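Local structure of SLH domain-containing protein (Pseudoflavonifractor capillosus, 4OJU) at residues Ser110-Lys115 / Trp132-Asp137; Thr66-Val71 / Asn89-Val94; Gly59-Glu64 / Gly81-Ala86; Glu116-Ala121 / Thr138-Gly143. The protein is of unknown function, but its leucine-rich repeats suggest that it binds other proteins, and the repeat region also binds magnesium ions. All blocks are in the same frame, centred on the assembly; numbering follows the deposited sequence. Where two conformers were deposited one is given.

Interaction 1 (Ser110-Lys115 / Trp132-Asp137); sequences SCDALK and WSNALD. With MG (magnesium ion), chain H; EDO (1,2-ethanediol), chain F.
Ser133 reaches across to the neighbouring turn with its hydroxyl: Cys111 N donates to Ser133 OG at 2.8 Å along an almost straight line (174°). With OG turned beside its own backbone nitrogen (chi1 -66°), Ser133 also bonds Phe108 O, so this buried hydroxyl is held by two hydrogen bonds. A water links the same two turns, donating to Cys111 O and Leu114 O and accepting a weak bond from Ala135 N. Cys111-Leu114 and Ser133-Leu136 are both type I beta turns, stacked one above the other as the equivalent corners of consecutive leucine-rich repeats. Their leucines point the same way into the core; in the conformer given, Leu136 CD2 lies 3.6 Å from Leu114 CD2. On the outer side Lys115 CG rests on Ala135 CB at 3.8 Å, and the alpha carbon of Lys115 makes a CH...O contact with Ala135 O. The polar edge is built round a magnesium ion. Asp112 OD2 binds it at 2.2 Å, four waters and Glu105 of the second subunit complete its shell, and the ion therefore ties two copies of the protein together. One of those waters donates to Asp112 OD1 and is hydrogen-bonded to Ser110 OG, so that the metal fixes one carboxylate oxygen and this water the other. The Asn134 amide is stacked on that carboxylate, the planes 18° apart.

Interaction 2 (Thr66-Val71 / Asn89-Val94); sequences TNITGV and NSLSDV
Thr69 O is the polar hub here, taking the N-H of Ser92 at 3.0 Å in a nearly straight bond (176°), though the donor sits above the carbonyl plane, and a weak second one from Asp93 N. Two residues on, Val71 N donates to Asp93 O at 2.9 Å, within the parallel pairing of Gly70 with Asp93 and Val71 with Val94. Beside this backbone seam, Ile68 and Leu91 lie side by side and touch through their CD1 methyls at 3.9 Å. Leu91 CD1 also sits 3.7 Å from Gly70 CA, against bare backbone. Val71 has CG1 between its backbone nitrogen and carbonyl carbon (chi1 62°), a rotamer that sets this methyl 4.0 Å from Val94 CG2. Toward the start of both segments water does the bridging: one molecule donates to Thr66 O and Ile68 O and accepts from Ser90 N, and a second joins Thr66 O to Asn89 N. Farther out, Thr69 OG1 is hydrogen-bonded to Thr37 OG1, and Gly70 pairs through its backbone with Ala39 in strand 38-40, so the segment 66-71 is held from both flanks. Loops that run into short parallel strands, with aliphatic side chains stacked coil on coil inside, fit the BspA-type leucine-rich repeat solenoid.

Interaction 3 (Gly59-Glu64 / Gly81-Ala86); sequences GEKAFE and GRLAFA
Phe63 and Phe85 form an offset stack, their centroids 4.7 Å apart and planes inclined by 23°. In both residues CG is anti to the carbonyl carbon (chi1 -71° in Phe63, nearly the same in Phe85), a shared rotamer that sends the rings the same way. Phe85 CE1 lies over one face of the Phe63 ring, toward its rim and 3.3 Å from Phe63 CD1. The row runs on through Tyr29 stacked on Phe63 and Phe108 beside Phe85. Each segment folds as a type II turn overlapping a type I turn, and the two stack as successive coils of the repeat solenoid do, which sets Phe63 against Phe85 and Glu60 beside Arg82. Two backbone bonds fix the spacing: Lys61 N to Arg82 O at 3.0 Å and Phe63 N to Ala84 O at 2.8 Å. At the other end Glu60 and Arg82 run alongside each other as extended chains, and Arg82 NH1 meets Glu60 OE2 at 2.7 Å in a salt bridge. The carboxylate stands almost upright to the guanidinium (88°), while OE2 lies close to the guanidinium plane. Arg82 is further held by Glu105 at NE, and by Glu65 and the Tyr87 ring of the second subunit. Lys61 keeps to Leu83, its CE 3.7 Å from Leu83 CD1, before its amine pairs with Glu64 of the second subunit.

Interaction 4 (Glu116-Ala121 / Thr138-Gly143); sequences EITIPA and TVYMEG
Ile119 presses against Val139 on the buried face of this parallel strand pair, Ile119 CG1 meeting Val139 CG1 at 3.5 Å, tighter than usual for two carbons. Ile119 also receives Met141, a selenomethionine whose chain, in the conformer given, is bent at chi2 and chi3. That bend curls Met141 CE back to 3.7 Å from Ile119 CG2. Ile117 CG2 and Val139 CG2 meet more easily at 4.2 Å. The two strands are joined by three backbone bonds, Tyr140 N to Ile117 O, Ile119 N to Tyr140 O at 2.8 Å and Glu142 N to Ile119 O, all nearly straight.

The opposite face, with Glu116, Thr118 and Tyr140, is looser. The Tyr140 side chain slants across its neighbours, Tyr140 CB 3.7 Å from Thr118 OG1, while Glu116 OE1 comes only to 3.9 Å from Tyr140 CE2. In the conformer given, Glu142 crosses Thr118 at about a right angle, Glu142 OE2 3.5 Å from Thr118 CG2, and its aliphatic part covers Pro120 CA. Pairing also slackens toward the start of the strands, where the buried Ile117 N and Thr138 O find no partner in the model. Strand 138-141 is the last of this chain, but the sheet carries on into the third subunit, whose strand pairs antiparallel with Val139 and Tyr140. Close apolar packing and three straight bonds thus hold the buried face and the middle of the pair, whereas the Glu116-Tyr140 face relies on weaker van der Waals contacts.

In the fold
All four contacts join equivalent positions in successive coils of one leucine-rich repeat solenoid, at different points of the coil. Interactions 2 and 3 share the same pair of coils: Ile68 and Val71 pack on Phe85, so the aromatic row of 59-64/81-86 and the aliphatic row of 66-71/89-94 close one core. Interactions 1 and 4 do likewise farther along, meeting where Leu136 touches Glu116. Strand pairing carries interactions 2 and 4, stacked turns interactions 1 and 3. Every contact is buried on one side and polar outside, but the outside differs: interactions 1 and 3 both meet the second subunit, through magnesium and through salt bridges, interactions 1 and 4 both meet the third, and interaction 2 touches no other chain.

Interaction 1 (Ser110-Lys115 / Trp132-Asp137)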
loop_
_atom_site.group_PDB
_atom_site.type_symbol
_atom_site.label_atom_id
_atom_site.label_comp_id
_atom_site.label_asym_id
_atom_site.label_seq_id
_atom_site.Cartn_x
_atom_site.Cartn_y
_atom_site.Cartn_z
ATOM N N SER A 110 -9.816 1.043 -2.456
ATOM C CA SER A 110 -9.681 1.415 -3.874
ATOM C C SER A 110 -10.640 2.576 -4.294
ATOM O O SER A 110 -11.341 2.480 -5.313
ATOM C CB SER A 110 -9.914 0.175 -4.745
ATOM O OG SER A 110 -9.694 0.398 -6.128
ATOM N N CYS A 111 -10.689 3.641 -3.471
ATOM C CA CYS A 111 -11.442 4.887 -3.696
ATOM C C CYS A 111 -10.389 5.908 -4.048
ATOM O O CYS A 111 -9.872 6.603 -3.173
ATOM C CB CYS A 111 -12.230 5.288 -2.444
ATOM S SG CYS A 111 -13.643 4.223 -2.093
ATOM N N ASP A 112 -10.044 5.977 -5.311
ATOM C CA ASP A 112 -8.891 6.747 -5.767
ATOM C C ASP A 112 -9.063 8.263 -5.719
ATOM O O ASP A 112 -8.048 8.950 -5.765
ATOM C CB ASP A 112 -8.463 6.271 -7.165
ATOM C CG ASP A 112 -8.057 4.799 -7.203
ATOM O OD1 ASP A 112 -7.726 4.230 -6.117
ATOM O OD2 ASP A 112 -7.995 4.235 -8.314
ATOM N N ALA A 113 -10.295 8.781 -5.555
ATOM C CA ALA A 113 -10.502 10.229 -5.434
ATOM C C ALA A 113 -10.588 10.646 -3.943
ATOM O O ALA A 113 -10.737 11.829 -3.649
ATOM C CB ALA A 113 -11.765 10.642 -6.177
ATOM N N LEU A 114 -10.506 9.683 -3.020
ATOM C CA LEU A 114 -10.598 9.963 -1.576
ATOM C C LEU A 114 -9.220 10.361 -1.040
ATOM O O LEU A 114 -8.306 9.529 -0.993
ATOM C CB LEU A 114 -11.186 8.751 -0.840
ATOM C CG LEU A 114 -11.591 8.964 0.654
ATOM C CD1 LEU A 114 -12.628 10.092 0.834
ATOM C CD2 LEU A 114 -12.113 7.678 1.251
ATOM N N LYS A 115 -9.041 11.648 -0.722
ATOM C CA LYS A 115 -7.721 12.168 -0.295
ATOM C C LYS A 115 -7.576 12.313 1.222
ATOM O O LYS A 115 -6.457 12.324 1.744
ATOM C CB LYS A 115 -7.464 13.540 -0.939
ATOM C CG LYS A 115 -7.423 13.511 -2.463
ATOM C CD LYS A 115 -7.107 14.896 -3.003
ATOM C CE LYS A 115 -7.315 14.992 -4.490
ATOM N NZ LYS A 115 -6.725 16.238 -5.039
ATOM N N TRP A 132 -5.505 0.186 -1.053
ATOM C CA TRP A 132 -5.517 0.517 -2.493
ATOM C C TRP A 132 -6.102 1.903 -2.788
ATOM O O TRP A 132 -6.150 2.294 -3.953
ATOM C CB TRP A 132 -6.256 -0.558 -3.353
ATOM C CG TRP A 132 -5.843 -1.968 -3.056
ATOM C CD1 TRP A 132 -4.582 -2.480 -3.095
ATOM C CD2 TRP A 132 -6.695 -3.032 -2.603
ATOM N NE1 TRP A 132 -4.596 -3.801 -2.704
ATOM C CE2 TRP A 132 -5.880 -4.169 -2.409
ATOM C CE3 TRP A 132 -8.080 -3.142 -2.371
ATOM C CZ2 TRP A 132 -6.391 -5.389 -1.947
ATOM C CZ3 TRP A 132 -8.593 -4.369 -1.972
ATOM C CH2 TRP A 132 -7.748 -5.471 -1.745
ATOM N N SER A 133 -6.559 2.639 -1.778
ATOM C CA SER A 133 -7.039 3.992 -2.032
ATOM C C SER A 133 -5.797 4.890 -2.088
ATOM O O SER A 133 -5.302 5.346 -1.049
ATOM C CB SER A 133 -8.036 4.441 -0.974
ATOM O OG SER A 133 -9.202 3.645 -1.073
ATOM N N ASN A 134 -5.300 5.074 -3.327
ATOM C CA ASN A 134 -4.098 5.779 -3.775
ATOM C C ASN A 134 -3.822 7.102 -3.025
ATOM O O ASN A 134 -2.762 7.232 -2.405
ATOM C CB ASN A 134 -4.161 6.036 -5.321
ATOM C CG ASN A 134 -4.191 4.791 -6.223
ATOM O OD1 ASN A 134 -4.159 3.639 -5.775
ATOM N ND2 ASN A 134 -4.178 4.996 -7.544
ATOM N N ALA A 135 -4.770 8.051 -3.047
ATOM C CA ALA A 135 -4.549 9.377 -2.479
ATOM C C ALA A 135 -4.870 9.535 -0.989
ATOM O O ALA A 135 -4.691 10.632 -0.464
ATOM C CB ALA A 135 -5.348 10.398 -3.270
ATOM N N LEU A 136 -5.347 8.476 -0.330
ATOM C CA LEU A 136 -5.725 8.556 1.073
ATOM C C LEU A 136 -4.496 8.491 1.971
ATOM O O LEU A 136 -4.176 7.454 2.558
ATOM C CB LEU A 136 -6.746 7.476 1.434
ATOM C CG LEU A 136 -7.535 7.655 2.729
ATOM C CD1 LEU A 136 -7.711 9.123 3.134
ATOM C CD2 LEU A 136 -8.846 7.034 2.572
ATOM N N ASP A 137 -3.829 9.625 2.085
ATOM C CA ASP A 137 -2.628 9.779 2.885
ATOM C C ASP A 137 -2.939 10.026 4.328
ATOM O O ASP A 137 -2.511 9.266 5.194
ATOM C CB ASP A 137 -1.812 10.989 2.371
ATOM C CG ASP A 137 -0.830 10.695 1.285
ATOM O OD1 ASP A 137 -0.855 9.566 0.749
ATOM O OD2 ASP A 137 -0.006 11.574 0.987
HETATM MG MG MG H . -7.372 2.193 -8.912
HETATM C C1 EDO F . -4.197 15.321 0.242
HETATM O O1 EDO F . -4.446 14.851 1.560
HETATM C C2 EDO F . -2.965 16.248 0.248
HETATM O O2 EDO F . -1.860 15.557 0.799
HETATM O O HOH W 1 -7.436 1.479 -6.967
HETATM O O HOH W 2 -7.487 7.552 -2.449
HETATM O O HOH W 3 -9.293 1.912 -9.519
HETATM O O HOH W 4 -7.097 2.846 -11.055
HETATM O O HOH W 5 -5.215 2.477 -8.771
#

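Interaction 2 (Thr66-Val71 / Asn89-Val94)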
loop_
_atom_site.group_PDB
_atom_site.type_symbol
_atom_site.label_atom_id
_atom_site.label_comp_id
_atom_site.label_asym_id
_atom_site.label_seq_id
_atom_site.Cartn_x
_atom_site.Cartn_y
_atom_site.Cartn_z
ATOM N N THR A 66 -20.164 2.278 -7.017
ATOM C CA THR A 66 -21.228 3.235 -7.398
ATOM C C THR A 66 -20.577 4.561 -7.786
ATOM O O THR A 66 -19.373 4.739 -7.598
ATOM C CB THR A 66 -22.324 3.384 -6.332
ATOM O OG1 THR A 66 -21.721 3.834 -5.122
ATOM C CG2 THR A 66 -23.102 2.099 -6.103
ATOM N N ASN A 67 -21.368 5.486 -8.331
ATOM C CA ASN A 67 -20.886 6.766 -8.863
ATOM C C ASN A 67 -20.931 7.888 -7.818
ATOM O O ASN A 67 -20.837 9.060 -8.186
ATOM C CB ASN A 67 -21.768 7.156 -10.070
ATOM C CG ASN A 67 -23.217 7.450 -9.704
ATOM O OD1 ASN A 67 -23.665 7.272 -8.563
ATOM N ND2 ASN A 67 -23.997 7.904 -10.661
ATOM N N ILE A 68 -21.142 7.553 -6.537
ATOM C CA ILE A 68 -21.287 8.594 -5.518
ATOM C C ILE A 68 -20.033 9.476 -5.427
ATOM O O ILE A 68 -18.912 8.992 -5.577
ATOM C CB ILE A 68 -21.688 8.031 -4.132
ATOM C CG1 ILE A 68 -20.630 7.059 -3.554
ATOM C CG2 ILE A 68 -23.095 7.397 -4.187
ATOM C CD1 ILE A 68 -20.800 6.797 -1.981
ATOM N N THR A 69 -20.248 10.775 -5.217
ATOM C CA THR A 69 -19.178 11.768 -5.077
ATOM C C THR A 69 -19.000 12.135 -3.610
ATOM O O THR A 69 -17.939 12.598 -3.206
ATOM C CB THR A 69 -19.473 13.009 -5.920
ATOM O OG1 THR A 69 -20.788 13.471 -5.605
ATOM C CG2 THR A 69 -19.338 12.747 -7.426
ATOM N N GLY A 70 -20.050 11.952 -2.837
ATOM C CA GLY A 70 -20.053 12.275 -1.417
ATOM C C GLY A 70 -21.056 11.449 -0.652
ATOM O O GLY A 70 -21.999 10.908 -1.235
ATOM N N VAL A 71 -20.849 11.327 0.652
ATOM C CA VAL A 71 -21.747 10.563 1.494
ATOM C C VAL A 71 -21.769 11.123 2.911
ATOM O O VAL A 71 -20.723 11.465 3.461
ATOM C CB VAL A 71 -21.423 9.027 1.495
ATOM C CG1 VAL A 71 -20.024 8.722 2.034
ATOM C CG2 VAL A 71 -22.492 8.217 2.260
ATOM N N ASN A 89 -14.913 5.320 -7.361
ATOM C CA ASN A 89 -13.852 6.136 -7.900
ATOM C C ASN A 89 -14.152 7.613 -8.011
ATOM O O ASN A 89 -13.215 8.370 -8.255
ATOM C CB ASN A 89 -13.319 5.558 -9.198
ATOM C CG ASN A 89 -12.288 4.474 -8.908
ATOM O OD1 ASN A 89 -11.628 4.418 -7.824
ATOM N ND2 ASN A 89 -12.148 3.571 -9.857
ATOM N N SER A 90 -15.380 8.051 -7.694
ATOM C CA SER A 90 -15.661 9.488 -7.686
ATOM C C SER A 90 -15.874 9.977 -6.258
ATOM O O SER A 90 -16.104 11.156 -6.055
ATOM C CB SER A 90 -16.881 9.817 -8.542
ATOM O OG SER A 90 -16.658 9.399 -9.872
ATOM N N LEU A 91 -15.773 9.094 -5.270
ATOM C CA LEU A 91 -16.039 9.450 -3.877
ATOM C C LEU A 91 -14.895 10.281 -3.299
ATOM O O LEU A 91 -13.773 9.785 -3.170
ATOM C CB LEU A 91 -16.312 8.187 -3.036
ATOM C CG LEU A 91 -16.652 8.382 -1.547
ATOM C CD1 LEU A 91 -17.879 9.294 -1.346
ATOM C CD2 LEU A 91 -16.874 7.048 -0.868
ATOM N N SER A 92 -15.178 11.554 -2.957
ATOM C CA SER A 92 -14.129 12.408 -2.398
ATOM C C SER A 92 -14.504 12.995 -1.041
ATOM O O SER A 92 -13.631 13.518 -0.352
ATOM C CB SER A 92 -13.799 13.543 -3.364
ATOM O OG SER A 92 -14.941 14.344 -3.618
ATOM N N ASP A 93 -15.789 12.943 -0.658
ATOM C CA ASP A 93 -16.227 13.597 0.577
ATOM C C ASP A 93 -17.033 12.642 1.433
ATOM O O ASP A 93 -18.146 12.270 1.077
ATOM C CB ASP A 93 -17.047 14.858 0.221
ATOM C CG ASP A 93 -17.573 15.701 1.378
ATOM O OD1 ASP A 93 -17.017 15.596 2.502
ATOM O OD2 ASP A 93 -18.505 16.509 1.147
ATOM N N VAL A 94 -16.460 12.245 2.560
ATOM C CA VAL A 94 -17.101 11.305 3.465
ATOM C C VAL A 94 -17.338 12.004 4.802
ATOM O O VAL A 94 -16.382 12.453 5.434
ATOM C CB VAL A 94 -16.276 9.993 3.624
ATOM C CG1 VAL A 94 -16.942 9.048 4.620
ATOM C CG2 VAL A 94 -16.083 9.292 2.283
HETATM O O HOH W 6 -17.891 6.918 -6.694
HETATM O O HOH W 7 -16.982 4.110 -9.434
HETATM O O HOH W 8 -20.002 10.166 -10.352
#

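Interaction 3 (Gly59-Glu64 / Gly81-Ala86)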
loop_
_atom_site.group_PDB
_atom_site.type_symbol
_atom_site.label_atom_id
_atom_site.label_comp_id
_atom_site.label_asym_id
_atom_site.label_seq_id
_atom_site.Cartn_x
_atom_site.Cartn_y
_atom_site.Cartn_z
ATOM N N GLY A 59 -24.399 -1.986 5.231
ATOM C CA GLY A 59 -24.096 -3.372 4.895
ATOM C C GLY A 59 -22.901 -3.575 3.983
ATOM O O GLY A 59 -22.450 -2.654 3.278
ATOM N N GLU A 60 -22.393 -4.802 3.996
ATOM C CA GLU A 60 -21.280 -5.249 3.166
ATOM C C GLU A 60 -21.569 -4.916 1.686
ATOM O O GLU A 60 -22.671 -5.201 1.195
ATOM C CB GLU A 60 -21.091 -6.765 3.369
ATOM C CG GLU A 60 -20.005 -7.381 2.483
ATOM C CD GLU A 60 -19.697 -8.842 2.760
ATOM O OE1 GLU A 60 -20.501 -9.502 3.453
ATOM O OE2 GLU A 60 -18.657 -9.332 2.267
ATOM N N LYS A 61 -20.608 -4.249 1.005
ATOM C CA LYS A 61 -20.711 -3.880 -0.414
ATOM C C LYS A 61 -21.959 -3.053 -0.773
ATOM O O LYS A 61 -22.280 -2.992 -1.958
ATOM C CB LYS A 61 -20.706 -5.159 -1.303
ATOM C CG LYS A 61 -19.420 -5.971 -1.257
ATOM C CD LYS A 61 -19.591 -7.305 -1.984
ATOM C CE LYS A 61 -18.254 -7.977 -2.200
ATOM N NZ LYS A 61 -18.349 -9.234 -2.990
ATOM N N ALA A 62 -22.616 -2.368 0.189
ATOM C CA ALA A 62 -23.854 -1.629 -0.108
ATOM C C ALA A 62 -23.689 -0.604 -1.246
ATOM O O ALA A 62 -24.579 -0.477 -2.084
ATOM C CB ALA A 62 -24.378 -0.927 1.148
ATOM N N PHE A 63 -22.546 0.115 -1.275
ATOM C CA PHE A 63 -22.261 1.148 -2.280
ATOM C C PHE A 63 -21.136 0.757 -3.214
ATOM O O PHE A 63 -20.587 1.627 -3.882
ATOM C CB PHE A 63 -21.853 2.460 -1.591
ATOM C CG PHE A 63 -22.964 3.186 -0.883
ATOM C CD1 PHE A 63 -23.362 2.808 0.398
ATOM C CD2 PHE A 63 -23.582 4.278 -1.473
ATOM C CE1 PHE A 63 -24.358 3.509 1.067
ATOM C CE2 PHE A 63 -24.572 4.982 -0.800
ATOM C CZ PHE A 63 -24.972 4.583 0.452
ATOM N N GLU A 64 -20.793 -0.525 -3.277
ATOM C CA GLU A 64 -19.681 -1.013 -4.092
ATOM C C GLU A 64 -19.788 -0.573 -5.536
ATOM O O GLU A 64 -20.834 -0.778 -6.152
ATOM C CB GLU A 64 -19.637 -2.554 -4.044
ATOM C CG GLU A 64 -18.426 -3.173 -4.711
ATOM C CD GLU A 64 -18.525 -4.646 -5.064
ATOM O OE1 GLU A 64 -19.656 -5.189 -5.063
ATOM O OE2 GLU A 64 -17.488 -5.211 -5.481
ATOM N N GLY A 81 -19.851 -1.799 7.105
ATOM C CA GLY A 81 -19.510 -3.149 6.700
ATOM C C GLY A 81 -18.349 -3.264 5.735
ATOM O O GLY A 81 -17.860 -2.273 5.185
ATOM N N ARG A 82 -17.945 -4.499 5.512
ATOM C CA ARG A 82 -16.847 -4.864 4.628
ATOM C C ARG A 82 -17.102 -4.358 3.199
ATOM O O ARG A 82 -18.189 -4.561 2.672
ATOM C CB ARG A 82 -16.694 -6.396 4.649
ATOM C CG ARG A 82 -15.668 -6.927 3.661
ATOM C CD ARG A 82 -15.538 -8.439 3.763
ATOM N NE ARG A 82 -14.571 -8.917 2.766
ATOM C CZ ARG A 82 -14.908 -9.367 1.563
ATOM N NH1 ARG A 82 -16.186 -9.447 1.207
ATOM N NH2 ARG A 82 -13.970 -9.759 0.710
ATOM N N LEU A 83 -16.122 -3.672 2.585
ATOM C CA LEU A 83 -16.246 -3.155 1.211
ATOM C C LEU A 83 -17.506 -2.288 1.004
ATOM O O LEU A 83 -17.944 -2.165 -0.120
ATOM C CB LEU A 83 -16.262 -4.347 0.208
ATOM C CG LEU A 83 -14.983 -5.148 0.099
ATOM C CD1 LEU A 83 -15.206 -6.464 -0.629
ATOM C CD2 LEU A 83 -13.926 -4.370 -0.664
ATOM N N ALA A 84 -18.067 -1.675 2.056
ATOM C CA ALA A 84 -19.319 -0.899 1.930
ATOM C C ALA A 84 -19.226 0.183 0.861
ATOM O O ALA A 84 -20.161 0.355 0.093
ATOM C CB ALA A 84 -19.698 -0.270 3.266
ATOM N N PHE A 85 -18.088 0.900 0.794
ATOM C CA PHE A 85 -17.900 1.963 -0.197
ATOM C C PHE A 85 -16.716 1.676 -1.121
ATOM O O PHE A 85 -16.130 2.608 -1.677
ATOM C CB PHE A 85 -17.676 3.307 0.505
ATOM C CG PHE A 85 -18.847 3.747 1.334
ATOM C CD1 PHE A 85 -19.896 4.454 0.760
ATOM C CD2 PHE A 85 -18.906 3.456 2.692
ATOM C CE1 PHE A 85 -20.976 4.866 1.530
ATOM C CE2 PHE A 85 -19.981 3.883 3.465
ATOM C CZ PHE A 85 -21.028 4.552 2.871
ATOM N N ALA A 86 -16.369 0.419 -1.298
ATOM C CA ALA A 86 -15.205 0.108 -2.106
ATOM C C ALA A 86 -15.415 0.350 -3.592
ATOM O O ALA A 86 -16.537 0.201 -4.092
ATOM C CB ALA A 86 -14.812 -1.333 -1.878
#

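Interaction 4 (Glu116-Ala121 / Thr138-Gly143)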
loop_
_atom_site.group_PDB
_atom_site.type_symbol
_atom_site.label_atom_id
_atom_site.label_comp_id
_atom_site.label_asym_id
_atom_site.label_seq_id
_atom_site.Cartn_x
_atom_site.Cartn_y
_atom_site.Cartn_z
ATOM N N GLU A 116 -8.703 12.446 1.919
ATOM C CA GLU A 116 -8.705 12.622 3.362
ATOM C C GLU A 116 -9.965 12.038 3.953
ATOM O O GLU A 116 -10.979 11.907 3.271
ATOM C CB GLU A 116 -8.574 14.125 3.742
ATOM C CG GLU A 116 -9.742 15.000 3.313
ATOM C CD GLU A 116 -9.787 16.366 3.965
ATOM O OE1 GLU A 116 -8.868 17.180 3.713
ATOM O OE2 GLU A 116 -10.757 16.634 4.709
ATOM N N ILE A 117 -9.908 11.732 5.242
ATOM C CA ILE A 117 -11.069 11.278 5.988
ATOM C C ILE A 117 -10.898 11.746 7.439
ATOM O O ILE A 117 -9.766 11.840 7.955
ATOM C CB ILE A 117 -11.306 9.743 5.837
ATOM C CG1 ILE A 117 -12.765 9.370 6.224
ATOM C CG2 ILE A 117 -10.242 8.901 6.599
ATOM C CD1 ILE A 117 -13.299 8.036 5.728
ATOM N N THR A 118 -12.020 12.085 8.067
ATOM C CA THR A 118 -12.049 12.478 9.470
ATOM C C THR A 118 -12.722 11.372 10.244
ATOM O O THR A 118 -13.860 11.032 9.959
ATOM C CB THR A 118 -12.716 13.834 9.661
ATOM O OG1 THR A 118 -11.920 14.785 8.957
ATOM C CG2 THR A 118 -12.798 14.243 11.131
ATOM N N ILE A 119 -12.031 10.832 11.235
ATOM C CA ILE A 119 -12.537 9.742 12.057
ATOM C C ILE A 119 -13.161 10.310 13.320
ATOM O O ILE A 119 -12.487 10.990 14.093
ATOM C CB ILE A 119 -11.389 8.734 12.378
ATOM C CG1 ILE A 119 -10.684 8.192 11.116
ATOM C CG2 ILE A 119 -11.841 7.595 13.286
ATOM C CD1 ILE A 119 -11.545 7.436 10.043
ATOM N N PRO A 120 -14.438 9.985 13.579
ATOM C CA PRO A 120 -15.086 10.450 14.812
ATOM C C PRO A 120 -14.412 9.908 16.070
ATOM O O PRO A 120 -13.815 8.819 16.039
ATOM C CB PRO A 120 -16.497 9.875 14.688
ATOM C CG PRO A 120 -16.695 9.694 13.234
ATOM C CD PRO A 120 -15.382 9.216 12.743
ATOM N N ALA A 121 -14.551 10.647 17.186
ATOM C CA ALA A 121 -13.977 10.259 18.484
ATOM C C ALA A 121 -14.554 8.906 18.993
ATOM O O ALA A 121 -13.880 8.188 19.732
ATOM C CB ALA A 121 -14.227 11.359 19.520
ATOM N N THR A 138 -3.673 11.124 4.568
ATOM C CA THR A 138 -3.975 11.721 5.848
ATOM C C THR A 138 -5.287 11.315 6.489
ATOM O O THR A 138 -6.348 11.358 5.867
ATOM C CB THR A 138 -3.991 13.242 5.642
ATOM O OG1 THR A 138 -2.792 13.620 4.960
ATOM C CG2 THR A 138 -4.122 14.002 6.940
ATOM N N VAL A 139 -5.216 11.037 7.787
ATOM C CA VAL A 139 -6.375 10.719 8.574
ATOM C C VAL A 139 -6.461 11.780 9.671
ATOM O O VAL A 139 -5.490 11.995 10.404
ATOM C CB VAL A 139 -6.309 9.254 9.123
ATOM C CG1 VAL A 139 -7.435 8.981 10.094
ATOM C CG2 VAL A 139 -6.345 8.224 7.983
ATOM N N TYR A 140 -7.603 12.463 9.766
ATOM C CA TYR A 140 -7.833 13.436 10.821
ATOM C C TYR A 140 -8.694 12.818 11.881
ATOM O O TYR A 140 -9.535 11.981 11.568
ATOM C CB TYR A 140 -8.518 14.711 10.294
ATOM C CG TYR A 140 -7.686 15.478 9.302
ATOM C CD1 TYR A 140 -6.754 16.416 9.724
ATOM C CD2 TYR A 140 -7.856 15.295 7.939
ATOM C CE1 TYR A 140 -5.999 17.141 8.810
ATOM C CE2 TYR A 140 -7.082 15.980 7.016
ATOM C CZ TYR A 140 -6.160 16.914 7.454
ATOM O OH TYR A 140 -5.423 17.629 6.545
HETATM N N MSE A 141 -8.497 13.181 13.128
HETATM C CA MSE A 141 -9.301 12.595 14.194
HETATM C C MSE A 141 -10.057 13.681 14.890
HETATM O O MSE A 141 -9.452 14.680 15.296
HETATM C CB MSE A 141 -8.454 11.808 15.218
HETATM C CG MSE A 141 -7.286 11.021 14.635
HETATM SE SE MSE A 141 -7.802 9.409 13.683
HETATM C CE MSE A 141 -8.699 8.476 15.099
ATOM N N GLU A 142 -11.364 13.452 15.051
ATOM C CA GLU A 142 -12.299 14.321 15.738
ATOM C C GLU A 142 -12.047 14.225 17.239
ATOM O O GLU A 142 -11.880 13.115 17.756
ATOM C CB GLU A 142 -13.749 13.875 15.411
ATOM C CG GLU A 142 -14.448 14.637 14.290
ATOM C CD GLU A 142 -15.788 14.069 13.844
ATOM O OE1 GLU A 142 -16.775 14.198 14.605
ATOM O OE2 GLU A 142 -15.857 13.505 12.727
ATOM N N GLY A 143 -12.007 15.370 17.923
ATOM C CA GLY A 143 -11.887 15.391 19.374
ATOM C C GLY A 143 -13.244 15.092 19.981
ATOM O O GLY A 143 -14.267 15.171 19.293
HETATM O O HOH W 9 -11.116 10.500 16.829
#